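PDB 2BJR: MFP2B from Ascaris suum, which probably enhances polymerization of the major sperm protein (MSP) that drives the amoeboid motility of the nematode's sperm. Local coordinates for residues 189-193 with 359-365; 209-213 with 227-231; 283-287 with 300-304; 309-315 with 326-332. All coordinates share one frame; numbering follows the deposited sequence.

In the fold
All four contacts lie in the C-terminal half of the chain. Contact 1 closes the long loop in which the others are nested; contacts 2, 3 and 4 follow one another in sequence. Contacts 1, 3 and 4 reach one curled antiparallel sheet, where strand 355-361 pairs with strands 282-288, 300-302 and 313-319. Contact 2 belongs to the other curled sheet of this half, and Trp286 and Pro314 pack against it from the first. Centres of contacts 1 and 3 are about 11 Å apart, those of 3 and 4 about 12 Å, and those of 1 and 4 about 21 Å. Contact 3 touches the other three, and the two sheets pack together away from the zinc site.

Contact 1 of 4, residues 189-193 with 359-365; sequences RVTLN and RKAKPGC
Thr191 and Cys365 bring the two backbones to 7.3 Å between their CA atoms, and no strand pairing joins 189-193 to 359-365, so side chains do most of the bridging. Arg359 reaches across from near the end of strand 355-361. Its CG sits between the backbone N and the carbonyl carbon (chi1 55°), and from there the chain runs extended to NE. NH1 donates to the carbonyl O of Thr191 at 2.8 Å, with an N-H...O angle of 143°; the donor stands above the carbonyl plane. A water also donates to Thr191 O and weakly accepts from Arg359 NH2, giving that carbonyl two partners. Asn193 lies over one face of the same guanidinium, its OD1 3.6 Å from Arg359 CZ, while its ND2 is held by Tyr284. Asp368 forms a salt bridge with Arg359 NH2.

The loop 189-193 leads into strand 194-199 of one curled sheet while leaning on the final strand of the other, whose chain leaves through a type II beta turn, Lys362 to Cys365. Gly364 takes the left-handed conformation there. Arg189 packs on this turn: Lys362 CB lies over one guanidinium face, and Lys362 CD approaches NH1 to 3.3 Å. Cys365 SG lies obliquely 3.6 Å from Arg189 NH2. The Lys362 ammonium turns away to salt bridges with Asp283 and Glu277.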
loop_
_atom_site.group_PDB
_atom_site.type_symbol
_atom_site.label_atom_id
_atom_site.label_comp_id
_atom_site.label_asym_id
_atom_site.label_seq_id
_atom_site.Cartn_x
_atom_site.Cartn_y
_atom_site.Cartn_z
ATOM N N ARG A 189 -12.646 10.407 10.656
ATOM C CA ARG A 189 -11.888 9.223 11.059
ATOM C C ARG A 189 -11.486 8.377 9.834
ATOM O O ARG A 189 -12.180 8.344 8.809
ATOM C CB ARG A 189 -12.646 8.392 12.100
ATOM C CG ARG A 189 -12.683 9.075 13.466
ATOM C CD ARG A 189 -13.341 8.294 14.590
ATOM N NE ARG A 189 -14.776 8.123 14.387
ATOM C CZ ARG A 189 -15.597 7.486 15.246
ATOM N NH1 ARG A 189 -15.116 6.974 16.384
ATOM N NH2 ARG A 189 -16.898 7.392 14.983
ATOM N N VAL A 190 -10.359 7.693 9.986
ATOM C CA VAL A 190 -9.726 6.926 8.919
ATOM C C VAL A 190 -10.536 5.678 8.647
ATOM O O VAL A 190 -10.876 4.948 9.570
ATOM C CB VAL A 190 -8.305 6.501 9.330
ATOM C CG1 VAL A 190 -7.688 5.656 8.251
ATOM C CG2 VAL A 190 -7.416 7.719 9.648
ATOM N N THR A 191 -10.845 5.414 7.388
ATOM C CA THR A 191 -11.572 4.187 7.028
ATOM C C THR A 191 -10.804 3.242 6.113
ATOM O O THR A 191 -11.284 2.158 5.791
ATOM C CB THR A 191 -12.901 4.562 6.385
ATOM O OG1 THR A 191 -12.668 5.452 5.285
ATOM C CG2 THR A 191 -13.783 5.321 7.368
ATOM N N LEU A 192 -9.610 3.649 5.690
ATOM C CA LEU A 192 -8.728 2.760 4.951
ATOM C C LEU A 192 -7.759 2.029 5.875
ATOM O O LEU A 192 -7.227 2.609 6.771
ATOM C CB LEU A 192 -7.922 3.575 3.962
ATOM C CG LEU A 192 -8.820 4.358 2.999
ATOM C CD1 LEU A 192 -7.941 4.927 1.889
ATOM C CD2 LEU A 192 -9.954 3.556 2.381
ATOM N N ASN A 193 -7.547 0.754 5.652
ATOM C CA ASN A 193 -6.532 -0.001 6.388
ATOM C C ASN A 193 -5.206 0.681 6.183
ATOM O O ASN A 193 -4.877 1.102 5.062
ATOM C CB ASN A 193 -6.428 -1.422 5.857
ATOM C CG ASN A 193 -7.700 -2.226 6.044
ATOM O OD1 ASN A 193 -8.261 -2.759 5.070
ATOM N ND2 ASN A 193 -8.150 -2.345 7.308
ATOM N N ARG A 359 -12.751 -6.409 10.281
ATOM C CA ARG A 359 -12.927 -5.116 10.867
ATOM C C ARG A 359 -14.404 -4.707 10.804
ATOM O O ARG A 359 -15.165 -5.161 9.965
ATOM C CB ARG A 359 -12.072 -4.052 10.164
ATOM C CG ARG A 359 -12.261 -3.927 8.700
ATOM C CD ARG A 359 -11.414 -2.822 8.092
ATOM N NE ARG A 359 -11.717 -2.595 6.701
ATOM C CZ ARG A 359 -11.457 -1.465 6.067
ATOM N NH1 ARG A 359 -10.779 -0.475 6.665
ATOM N NH2 ARG A 359 -11.883 -1.322 4.839
ATOM N N LYS A 360 -14.757 -3.808 11.711
ATOM C CA LYS A 360 -16.135 -3.351 11.887
ATOM C C LYS A 360 -16.101 -1.860 12.026
ATOM O O LYS A 360 -15.390 -1.342 12.888
ATOM C CB LYS A 360 -16.734 -3.914 13.180
ATOM C CG LYS A 360 -18.161 -3.349 13.464
ATOM C CD LYS A 360 -18.967 -4.267 14.422
ATOM C CE LYS A 360 -20.450 -3.735 14.601
ATOM N NZ LYS A 360 -21.444 -4.820 14.960
ATOM N N ALA A 361 -16.921 -1.195 11.239
ATOM C CA ALA A 361 -17.009 0.243 11.278
ATOM C C ALA A 361 -17.564 0.713 12.628
ATOM O O ALA A 361 -18.510 0.125 13.174
ATOM C CB ALA A 361 -17.903 0.740 10.205
ATOM N N LYS A 362 -16.965 1.777 13.118
ATOM C CA LYS A 362 -17.477 2.517 14.262
ATOM C C LYS A 362 -18.721 3.324 13.863
ATOM O O LYS A 362 -18.941 3.667 12.681
ATOM C CB LYS A 362 -16.405 3.459 14.799
ATOM C CG LYS A 362 -15.285 2.755 15.551
ATOM C CD LYS A 362 -14.303 3.748 16.207
ATOM C CE LYS A 362 -13.094 3.083 16.874
ATOM N NZ LYS A 362 -13.450 2.232 18.079
ATOM N N PRO A 363 -19.559 3.655 14.858
ATOM C CA PRO A 363 -20.732 4.492 14.571
ATOM C C PRO A 363 -20.302 5.792 13.877
ATOM O O PRO A 363 -19.313 6.412 14.265
ATOM C CB PRO A 363 -21.312 4.791 15.973
ATOM C CG PRO A 363 -20.802 3.686 16.860
ATOM C CD PRO A 363 -19.439 3.301 16.287
ATOM N N GLY A 364 -21.036 6.156 12.836
ATOM C CA GLY A 364 -20.753 7.318 12.015
ATOM C C GLY A 364 -19.813 7.100 10.842
ATOM O O GLY A 364 -19.647 8.004 10.013
ATOM N N CYS A 365 -19.221 5.911 10.774
ATOM C CA CYS A 365 -18.224 5.569 9.765
ATOM C C CYS A 365 -18.709 4.458 8.854
ATOM O O CYS A 365 -19.557 3.650 9.216
ATOM C CB CYS A 365 -16.923 5.138 10.462
ATOM S SG CYS A 365 -16.316 6.394 11.616
HETATM O O HOH W 1 -13.034 1.294 3.768
#

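Contact 2 of 4, residues 209-213 with 227-231; sequences TPVRA and DQYVA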
loop_
_atom_site.group_PDB
_atom_site.type_symbol
_atom_site.label_atom_id
_atom_site.label_comp_id
_atom_site.label_asym_id
_atom_site.label_seq_id
_atom_site.Cartn_x
_atom_site.Cartn_y
_atom_site.Cartn_z
ATOM N N THR A 209 1.931 0.050 15.032
ATOM C CA THR A 209 1.593 -1.129 15.795
ATOM C C THR A 209 1.153 -2.209 14.826
ATOM O O THR A 209 0.066 -2.114 14.299
ATOM C CB THR A 209 0.440 -0.785 16.733
ATOM O OG1 THR A 209 0.828 0.274 17.653
ATOM C CG2 THR A 209 0.104 -1.964 17.647
ATOM N N PRO A 210 1.982 -3.213 14.593
ATOM C CA PRO A 210 1.603 -4.323 13.700
ATOM C C PRO A 210 0.472 -5.147 14.333
ATOM O O PRO A 210 0.242 -5.059 15.554
ATOM C CB PRO A 210 2.879 -5.153 13.560
ATOM C CG PRO A 210 3.891 -4.523 14.454
ATOM C CD PRO A 210 3.350 -3.357 15.127
ATOM N N VAL A 211 -0.248 -5.887 13.501
ATOM C CA VAL A 211 -1.434 -6.590 13.882
ATOM C C VAL A 211 -1.105 -8.053 14.083
ATOM O O VAL A 211 -0.758 -8.783 13.126
ATOM C CB VAL A 211 -2.549 -6.394 12.828
ATOM C CG1 VAL A 211 -3.754 -7.247 13.182
ATOM C CG2 VAL A 211 -2.943 -4.871 12.692
ATOM N N ARG A 212 -1.235 -8.507 15.344
ATOM C CA ARG A 212 -0.793 -9.840 15.719
ATOM C C ARG A 212 -1.874 -10.886 15.500
ATOM O O ARG A 212 -3.036 -10.628 15.775
ATOM C CB ARG A 212 -0.416 -9.871 17.202
ATOM C CG ARG A 212 0.216 -11.209 17.616
ATOM C CD ARG A 212 1.067 -11.119 18.882
ATOM N NE ARG A 212 0.345 -10.482 19.988
ATOM C CZ ARG A 212 0.658 -10.594 21.294
ATOM N NH1 ARG A 212 1.610 -11.391 21.701
ATOM N NH2 ARG A 212 -0.023 -9.907 22.200
ATOM N N ALA A 213 -1.501 -12.034 14.958
ATOM C CA ALA A 213 -2.378 -13.133 14.731
ATOM C C ALA A 213 -3.162 -13.423 16.020
ATOM O O ALA A 213 -2.532 -13.672 17.052
ATOM C CB ALA A 213 -1.615 -14.320 14.320
ATOM N N ASP A 227 4.731 -15.261 17.845
ATOM C CA ASP A 227 4.217 -13.900 17.625
ATOM C C ASP A 227 4.402 -13.554 16.143
ATOM O O ASP A 227 5.505 -13.254 15.654
ATOM C CB ASP A 227 4.889 -12.893 18.547
ATOM C CG ASP A 227 4.597 -13.179 19.998
ATOM O OD1 ASP A 227 3.410 -13.390 20.359
ATOM O OD2 ASP A 227 5.514 -13.257 20.847
ATOM N N GLN A 228 3.277 -13.641 15.446
ATOM C CA GLN A 228 3.221 -13.504 14.002
ATOM C C GLN A 228 2.284 -12.367 13.665
ATOM O O GLN A 228 1.261 -12.228 14.286
ATOM C CB GLN A 228 2.692 -14.793 13.413
ATOM C CG GLN A 228 3.609 -15.969 13.558
ATOM C CD GLN A 228 2.947 -17.319 13.277
ATOM O OE1 GLN A 228 1.992 -17.420 12.483
ATOM N NE2 GLN A 228 3.452 -18.356 13.913
ATOM N N TYR A 229 2.636 -11.558 12.677
ATOM C CA TYR A 229 1.905 -10.364 12.366
ATOM C C TYR A 229 1.597 -10.300 10.880
ATOM O O TYR A 229 2.264 -10.922 10.082
ATOM C CB TYR A 229 2.685 -9.127 12.745
ATOM C CG TYR A 229 3.133 -9.087 14.216
ATOM C CD1 TYR A 229 4.275 -9.796 14.633
ATOM C CD2 TYR A 229 2.428 -8.358 15.150
ATOM C CE1 TYR A 229 4.721 -9.739 15.945
ATOM C CE2 TYR A 229 2.847 -8.347 16.490
ATOM C CZ TYR A 229 4.028 -9.010 16.842
ATOM O OH TYR A 229 4.472 -9.012 18.142
ATOM N N VAL A 230 0.520 -9.597 10.539
ATOM C CA VAL A 230 0.030 -9.552 9.166
ATOM C C VAL A 230 0.903 -8.705 8.227
ATOM O O VAL A 230 1.216 -7.559 8.516
ATOM C CB VAL A 230 -1.372 -8.957 9.166
ATOM C CG1 VAL A 230 -1.894 -8.798 7.672
ATOM C CG2 VAL A 230 -2.321 -9.854 9.940
ATOM N N ALA A 231 1.248 -9.279 7.085
ATOM C CA ALA A 231 2.013 -8.581 6.051
ATOM C C ALA A 231 1.479 -9.023 4.706
ATOM O O ALA A 231 0.890 -10.115 4.588
ATOM C CB ALA A 231 3.465 -8.927 6.190
HETATM O O HOH W 2 0.991 -6.356 10.989
#
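Arg212 and Asp227 form a salt bridge, NH1 to OD1 at 3.0 Å, through a fairly straight hydrogen bond. The carboxylate oxygen lies in the guanidinium plane, but the arginine meets it from above the carboxylate plane, and the two flat groups are turned 49° against each other. Ser217 also bonds to Asp227 OD1, so this oxygen has two partners. Next come the backbone bonds. Ala213 N donates to Gln228 O at 2.8 Å, almost straight at 176°, and Val230 N donates to Val211 O at 3.0 Å. They flank Arg212 and Tyr229 in a single beta bridge, and CA-H...O contacts from Tyr229 to Val211 O and from Arg212 to Gln228 O fill in between. A water extends the link, accepting from Val211 N and donating to Val230 O.

Tyr229 carries the packing. Its CG, beside the backbone N (chi1 -55°), sets the ring beside Pro210 and Arg212, where Pro210 CB touches CD2 obliquely at 3.6 Å and Arg212 CB comes to 3.7 Å from CE2. Arg212 CG lies over one ring face, and the chain then runs on past the ring to Asp227. Trp204 meets the tyrosine edge-to-face.

Beyond the bridge, Val211 and Val230 both rest on Leu272 of strand 268-274, the neighbour of 229-235 in this sheet. Tyr229 also touches Ile244 on strand 238-247, and Val230 and Ala213 reach strand 313-319 of the second curled sheet through Pro314 and Val316.

Contact 3 of 4, residues 283-287 with 300-304; sequences DYDWK and WIPVH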
loop_
_atom_site.group_PDB
_atom_site.type_symbol
_atom_site.label_atom_id
_atom_site.label_comp_id
_atom_site.label_asym_id
_atom_site.label_seq_id
_atom_site.Cartn_x
_atom_site.Cartn_y
_atom_site.Cartn_z
ATOM N N ASP A 283 -12.535 -1.040 14.046
ATOM C CA ASP A 283 -11.753 -1.873 14.911
ATOM C C ASP A 283 -11.513 -3.249 14.300
ATOM O O ASP A 283 -12.353 -3.771 13.577
ATOM C CB ASP A 283 -12.493 -2.078 16.266
ATOM C CG ASP A 283 -12.803 -0.740 16.938
ATOM O OD1 ASP A 283 -11.837 0.015 17.191
ATOM O OD2 ASP A 283 -13.970 -0.330 17.143
ATOM N N TYR A 284 -10.395 -3.866 14.661
ATOM C CA TYR A 284 -10.053 -5.195 14.176
ATOM C C TYR A 284 -10.412 -6.255 15.208
ATOM O O TYR A 284 -10.299 -6.007 16.411
ATOM C CB TYR A 284 -8.541 -5.326 13.942
ATOM C CG TYR A 284 -8.018 -4.586 12.737
ATOM C CD1 TYR A 284 -6.991 -3.683 12.858
ATOM C CD2 TYR A 284 -8.553 -4.807 11.477
ATOM C CE1 TYR A 284 -6.449 -3.017 11.737
ATOM C CE2 TYR A 284 -8.085 -4.091 10.377
ATOM C CZ TYR A 284 -7.025 -3.225 10.503
ATOM O OH TYR A 284 -6.561 -2.544 9.371
ATOM N N ASP A 285 -10.738 -7.443 14.723
ATOM C CA ASP A 285 -10.841 -8.645 15.529
ATOM C C ASP A 285 -10.753 -9.852 14.618
ATOM O O ASP A 285 -11.018 -9.744 13.429
ATOM C CB ASP A 285 -12.221 -8.674 16.182
ATOM C CG ASP A 285 -12.290 -9.610 17.374
ATOM O OD1 ASP A 285 -11.246 -10.138 17.865
ATOM O OD2 ASP A 285 -13.417 -9.827 17.848
ATOM N N TRP A 286 -10.389 -10.998 15.154
ATOM C CA TRP A 286 -10.255 -12.207 14.356
ATOM C C TRP A 286 -11.513 -12.980 14.583
ATOM O O TRP A 286 -11.915 -13.148 15.742
ATOM C CB TRP A 286 -9.016 -13.000 14.743
ATOM C CG TRP A 286 -7.756 -12.234 14.466
ATOM C CD1 TRP A 286 -7.239 -11.188 15.200
ATOM C CD2 TRP A 286 -6.866 -12.437 13.384
ATOM N NE1 TRP A 286 -6.070 -10.746 14.633
ATOM C CE2 TRP A 286 -5.818 -11.486 13.510
ATOM C CE3 TRP A 286 -6.844 -13.314 12.300
ATOM C CZ2 TRP A 286 -4.771 -11.404 12.607
ATOM C CZ3 TRP A 286 -5.787 -13.210 11.397
ATOM C CH2 TRP A 286 -4.750 -12.280 11.588
ATOM N N LYS A 287 -12.166 -13.376 13.500
ATOM C CA LYS A 287 -13.485 -14.036 13.566
ATOM C C LYS A 287 -13.452 -15.381 12.870
ATOM O O LYS A 287 -12.724 -15.539 11.880
ATOM C CB LYS A 287 -14.549 -13.173 12.894
ATOM C CG LYS A 287 -14.746 -11.793 13.490
ATOM C CD LYS A 287 -15.276 -11.934 14.963
ATOM C CE LYS A 287 -15.840 -10.622 15.482
ATOM N NZ LYS A 287 -15.924 -10.640 16.986
ATOM N N TRP A 300 -19.145 -7.149 10.540
ATOM C CA TRP A 300 -17.718 -7.521 10.467
ATOM C C TRP A 300 -17.369 -7.891 9.030
ATOM O O TRP A 300 -18.057 -8.663 8.363
ATOM C CB TRP A 300 -17.352 -8.644 11.430
ATOM C CG TRP A 300 -17.360 -8.224 12.848
ATOM C CD1 TRP A 300 -18.378 -8.389 13.737
ATOM C CD2 TRP A 300 -16.310 -7.563 13.565
ATOM N NE1 TRP A 300 -18.031 -7.875 14.960
ATOM C CE2 TRP A 300 -16.774 -7.343 14.886
ATOM C CE3 TRP A 300 -15.032 -7.101 13.220
ATOM C CZ2 TRP A 300 -16.003 -6.713 15.861
ATOM C CZ3 TRP A 300 -14.272 -6.472 14.176
ATOM C CH2 TRP A 300 -14.759 -6.269 15.494
ATOM N N ILE A 301 -16.333 -7.274 8.500
ATOM C CA ILE A 301 -15.983 -7.484 7.116
ATOM C C ILE A 301 -14.530 -7.979 7.128
ATOM O O ILE A 301 -13.700 -7.344 7.750
ATOM C CB ILE A 301 -16.094 -6.162 6.337
ATOM C CG1 ILE A 301 -17.505 -5.537 6.481
ATOM C CG2 ILE A 301 -15.822 -6.347 4.879
ATOM C CD1 ILE A 301 -17.738 -4.355 5.497
ATOM N N PRO A 302 -14.202 -9.049 6.434
ATOM C CA PRO A 302 -12.781 -9.412 6.328
ATOM C C PRO A 302 -11.937 -8.267 5.758
ATOM O O PRO A 302 -12.377 -7.499 4.910
ATOM C CB PRO A 302 -12.775 -10.613 5.366
ATOM C CG PRO A 302 -14.157 -11.180 5.461
ATOM C CD PRO A 302 -15.072 -9.971 5.663
ATOM N N VAL A 303 -10.696 -8.174 6.218
ATOM C CA VAL A 303 -9.704 -7.324 5.601
ATOM C C VAL A 303 -9.422 -8.003 4.275
ATOM O O VAL A 303 -9.261 -9.201 4.253
ATOM C CB VAL A 303 -8.449 -7.233 6.490
ATOM C CG1 VAL A 303 -7.283 -6.670 5.763
ATOM C CG2 VAL A 303 -8.792 -6.407 7.697
ATOM N N HIS A 304 -9.415 -7.267 3.165
ATOM C CA HIS A 304 -9.181 -7.880 1.869
ATOM C C HIS A 304 -8.402 -6.980 0.948
ATOM O O HIS A 304 -8.553 -5.757 0.980
ATOM C CB HIS A 304 -10.500 -8.255 1.163
ATOM C CG HIS A 304 -11.458 -7.114 1.001
ATOM N ND1 HIS A 304 -11.673 -6.478 -0.206
ATOM C CD2 HIS A 304 -12.267 -6.503 1.899
ATOM C CE1 HIS A 304 -12.552 -5.496 -0.032
ATOM N NE2 HIS A 304 -12.944 -5.506 1.238
#
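Trp300 lays one face of its indole under Lys287. The methylene CE makes a CH-pi contact 3.5 Å from the centroid of the five-membered ring, nearly on the normal. Lys287 NZ stands farther off-centre, 4.3 Å from that centroid, which makes the cation-pi component the more oblique of the two. Around the six-membered ring, by contrast, the approaches are oblique: Asp285 CB is 3.6 Å from CH2, and the carbonyl O of Asp283 is 3.4 Å from CZ3. The side chains of Lys287 and Trp300 cross at about a right angle.

A bend at chi2 (-64°), following a chi1 that sets CG beside the backbone N, folds the lysine back over the indole. Its ammonium is then fixed by a salt bridge to Asp285 OD2 at 2.8 Å, two residues earlier on the same side of the strand. The carboxylate is met on its anti side, somewhat out of plane, and probably favours the charged form of the lysine.

Strands 282-288 and 300-302 do not pair directly here. Both bond to strand 355-361 in a curled antiparallel sheet, and their short axes pass 8.8 Å apart at 76°, leaving the tryptophan to span the gap. Trp300 also touches Lys360 on that shared strand.

At the other end of the contact, the Tyr284 ring meets Val303, with CE2 3.6 Å from CG2 in an oblique approach. Phe282 meets the same tyrosine ring edge-to-face, while Val303 packs on Leu357 and Pro314.

Contact 4 of 4, residues 309-315 with 326-332; sequences KGNISPA and GKADIRN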
loop_
_atom_site.group_PDB
_atom_site.type_symbol
_atom_site.label_atom_id
_atom_site.label_comp_id
_atom_site.label_asym_id
_atom_site.label_seq_id
_atom_site.Cartn_x
_atom_site.Cartn_y
_atom_site.Cartn_z
ATOM N N LYS A 309 -8.366 -12.794 -9.721
ATOM C CA LYS A 309 -8.377 -14.232 -9.390
ATOM C C LYS A 309 -8.970 -14.572 -8.005
ATOM O O LYS A 309 -8.998 -15.728 -7.626
ATOM C CB LYS A 309 -6.976 -14.807 -9.426
ATOM C CG LYS A 309 -6.335 -14.916 -10.826
ATOM C CD LYS A 309 -5.350 -16.093 -10.781
ATOM C CE LYS A 309 -4.185 -15.963 -11.715
ATOM N NZ LYS A 309 -3.120 -16.999 -11.339
ATOM N N GLY A 310 -9.403 -13.584 -7.244
ATOM C CA GLY A 310 -9.860 -13.831 -5.888
ATOM C C GLY A 310 -9.307 -12.779 -4.938
ATOM O O GLY A 310 -8.135 -12.419 -5.037
ATOM N N ASN A 311 -10.133 -12.299 -4.022
ATOM C CA ASN A 311 -9.719 -11.315 -3.039
ATOM C C ASN A 311 -9.128 -12.008 -1.842
ATOM O O ASN A 311 -9.631 -13.025 -1.395
ATOM C CB ASN A 311 -10.904 -10.457 -2.661
ATOM C CG ASN A 311 -11.621 -9.926 -3.905
ATOM O OD1 ASN A 311 -10.962 -9.611 -4.923
ATOM N ND2 ASN A 311 -12.950 -9.887 -3.858
ATOM N N ILE A 312 -8.011 -11.496 -1.349
ATOM C CA ILE A 312 -7.236 -12.224 -0.362
ATOM C C ILE A 312 -7.272 -11.539 0.994
ATOM O O ILE A 312 -7.091 -10.334 1.080
ATOM C CB ILE A 312 -5.811 -12.363 -0.887
ATOM C CG1 ILE A 312 -5.794 -13.002 -2.289
ATOM C CG2 ILE A 312 -4.992 -13.200 0.047
ATOM C CD1 ILE A 312 -6.341 -14.428 -2.359
ATOM N N SER A 313 -7.450 -12.323 2.054
ATOM C CA SER A 313 -7.590 -11.847 3.425
ATOM C C SER A 313 -6.553 -12.523 4.319
ATOM O O SER A 313 -6.160 -13.666 4.027
ATOM C CB SER A 313 -8.993 -12.193 3.979
ATOM O OG SER A 313 -9.995 -11.613 3.168
ATOM N N PRO A 314 -6.145 -11.873 5.429
ATOM C CA PRO A 314 -5.281 -12.539 6.396
ATOM C C PRO A 314 -6.094 -13.586 7.192
ATOM O O PRO A 314 -7.227 -13.303 7.545
ATOM C CB PRO A 314 -4.826 -11.382 7.345
ATOM C CG PRO A 314 -5.267 -10.147 6.710
ATOM C CD PRO A 314 -6.476 -10.502 5.886
ATOM N N ALA A 315 -5.498 -14.721 7.524
ATOM C CA ALA A 315 -6.220 -15.813 8.192
ATOM C C ALA A 315 -5.248 -16.691 8.939
ATOM O O ALA A 315 -4.185 -17.023 8.435
ATOM C CB ALA A 315 -6.967 -16.622 7.191
ATOM N N GLY A 326 -1.487 -17.257 7.721
ATOM C CA GLY A 326 -1.346 -17.209 6.266
ATOM C C GLY A 326 -2.480 -16.427 5.616
ATOM O O GLY A 326 -2.783 -15.302 5.995
ATOM N N LYS A 327 -3.066 -16.975 4.576
ATOM C CA LYS A 327 -4.006 -16.177 3.779
ATOM C C LYS A 327 -5.258 -17.000 3.449
ATOM O O LYS A 327 -5.203 -18.225 3.450
ATOM C CB LYS A 327 -3.282 -15.671 2.516
ATOM C CG LYS A 327 -3.042 -16.792 1.423
ATOM C CD LYS A 327 -2.081 -16.302 0.322
ATOM C CE LYS A 327 -1.853 -17.387 -0.757
ATOM N NZ LYS A 327 -3.030 -17.466 -1.718
ATOM N N ALA A 328 -6.360 -16.336 3.100
ATOM C CA ALA A 328 -7.576 -17.038 2.631
ATOM C C ALA A 328 -8.289 -16.182 1.614
ATOM O O ALA A 328 -8.201 -14.936 1.629
ATOM C CB ALA A 328 -8.533 -17.338 3.797
ATOM N N ASP A 329 -8.981 -16.894 0.735
ATOM C CA ASP A 329 -9.957 -16.349 -0.176
ATOM C C ASP A 329 -11.309 -16.836 0.340
ATOM O O ASP A 329 -11.640 -18.014 0.208
ATOM C CB ASP A 329 -9.693 -16.919 -1.544
ATOM C CG ASP A 329 -10.651 -16.383 -2.609
ATOM O OD1 ASP A 329 -11.764 -15.957 -2.279
ATOM O OD2 ASP A 329 -10.296 -16.304 -3.815
ATOM N N ILE A 330 -12.040 -15.931 0.959
ATOM C CA ILE A 330 -13.264 -16.274 1.653
ATOM C C ILE A 330 -14.305 -16.731 0.621
ATOM O O ILE A 330 -14.929 -17.753 0.798
ATOM C CB ILE A 330 -13.844 -15.081 2.410
ATOM C CG1 ILE A 330 -12.921 -14.512 3.522
ATOM C CG2 ILE A 330 -15.203 -15.443 3.025
ATOM C CD1 ILE A 330 -11.923 -15.445 4.122
ATOM N N ARG A 331 -14.471 -15.968 -0.458
ATOM C CA ARG A 331 -15.546 -16.277 -1.406
ATOM C C ARG A 331 -15.333 -17.665 -2.034
ATOM O O ARG A 331 -16.292 -18.389 -2.319
ATOM C CB ARG A 331 -15.659 -15.202 -2.477
ATOM C CG ARG A 331 -16.389 -13.943 -2.061
ATOM C CD ARG A 331 -16.486 -12.935 -3.217
ATOM N NE ARG A 331 -17.169 -11.694 -2.864
ATOM C CZ ARG A 331 -18.496 -11.538 -2.773
ATOM N NH1 ARG A 331 -19.322 -12.558 -2.978
ATOM N NH2 ARG A 331 -18.996 -10.344 -2.450
ATOM N N ASN A 332 -14.083 -18.061 -2.219
ATOM C CA ASN A 332 -13.760 -19.285 -2.929
ATOM C C ASN A 332 -13.390 -20.423 -1.964
ATOM O O ASN A 332 -12.938 -21.490 -2.368
ATOM C CB ASN A 332 -12.676 -18.985 -3.970
ATOM C CG ASN A 332 -13.161 -17.963 -5.081
ATOM O OD1 ASN A 332 -14.322 -18.051 -5.558
ATOM N ND2 ASN A 332 -12.272 -17.037 -5.521
HETATM O O HOH W 3 -11.089 -13.077 0.982
HETATM O O HOH W 4 -12.582 -13.793 -3.620
HETATM O O HOH W 5 -14.462 -10.590 -1.189
#
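Asp329 turns its carboxylate toward 309-315, and each of its atoms can be followed across. CB lies 3.9 Å from the carbonyl O of Asn311, and CG and OD1 remain near that oxygen. OD2 reaches farthest, 3.3 Å from Gly310 CA, where the lack of a side chain leaves room for it. The route depends on chi1 of -179°, which carries CG away from the backbone N. Three bonds hold the carboxylate: OD1 accepts from Asn332 N in an Asx motif and from a water that also accepts from Asn311 N, while OD2 accepts from Asn332 ND2 at 2.7 Å.

The cluster lies at the open end of the antiparallel beta hairpin of strands 313-319 and 322-329, where the first begins and the second finishes. Ser313 and Ala328 are a hydrogen-bonded pair, with Ser313 N to Ala328 O and Ala328 N to Ser313 O both 2.8 Å; Ala315 and Gly326 form the next, where the bond from Ala315 N to Gly326 O is the longer, 3.2 Å. Between them Pro314 faces Lys327 as a non-hydrogen-bonded pair. On the face carrying Ala315 and Ala328, their CB atoms touch at 3.8 Å. Ile312 CG2 packs on Lys327 CB at 3.9 Å, and both side chains continue onto Met241 of strand 238-247. A second water donates to Asn311 O and Ser313 OG and accepts from Ile330 N; Ser313 OG also bonds to Val303 O.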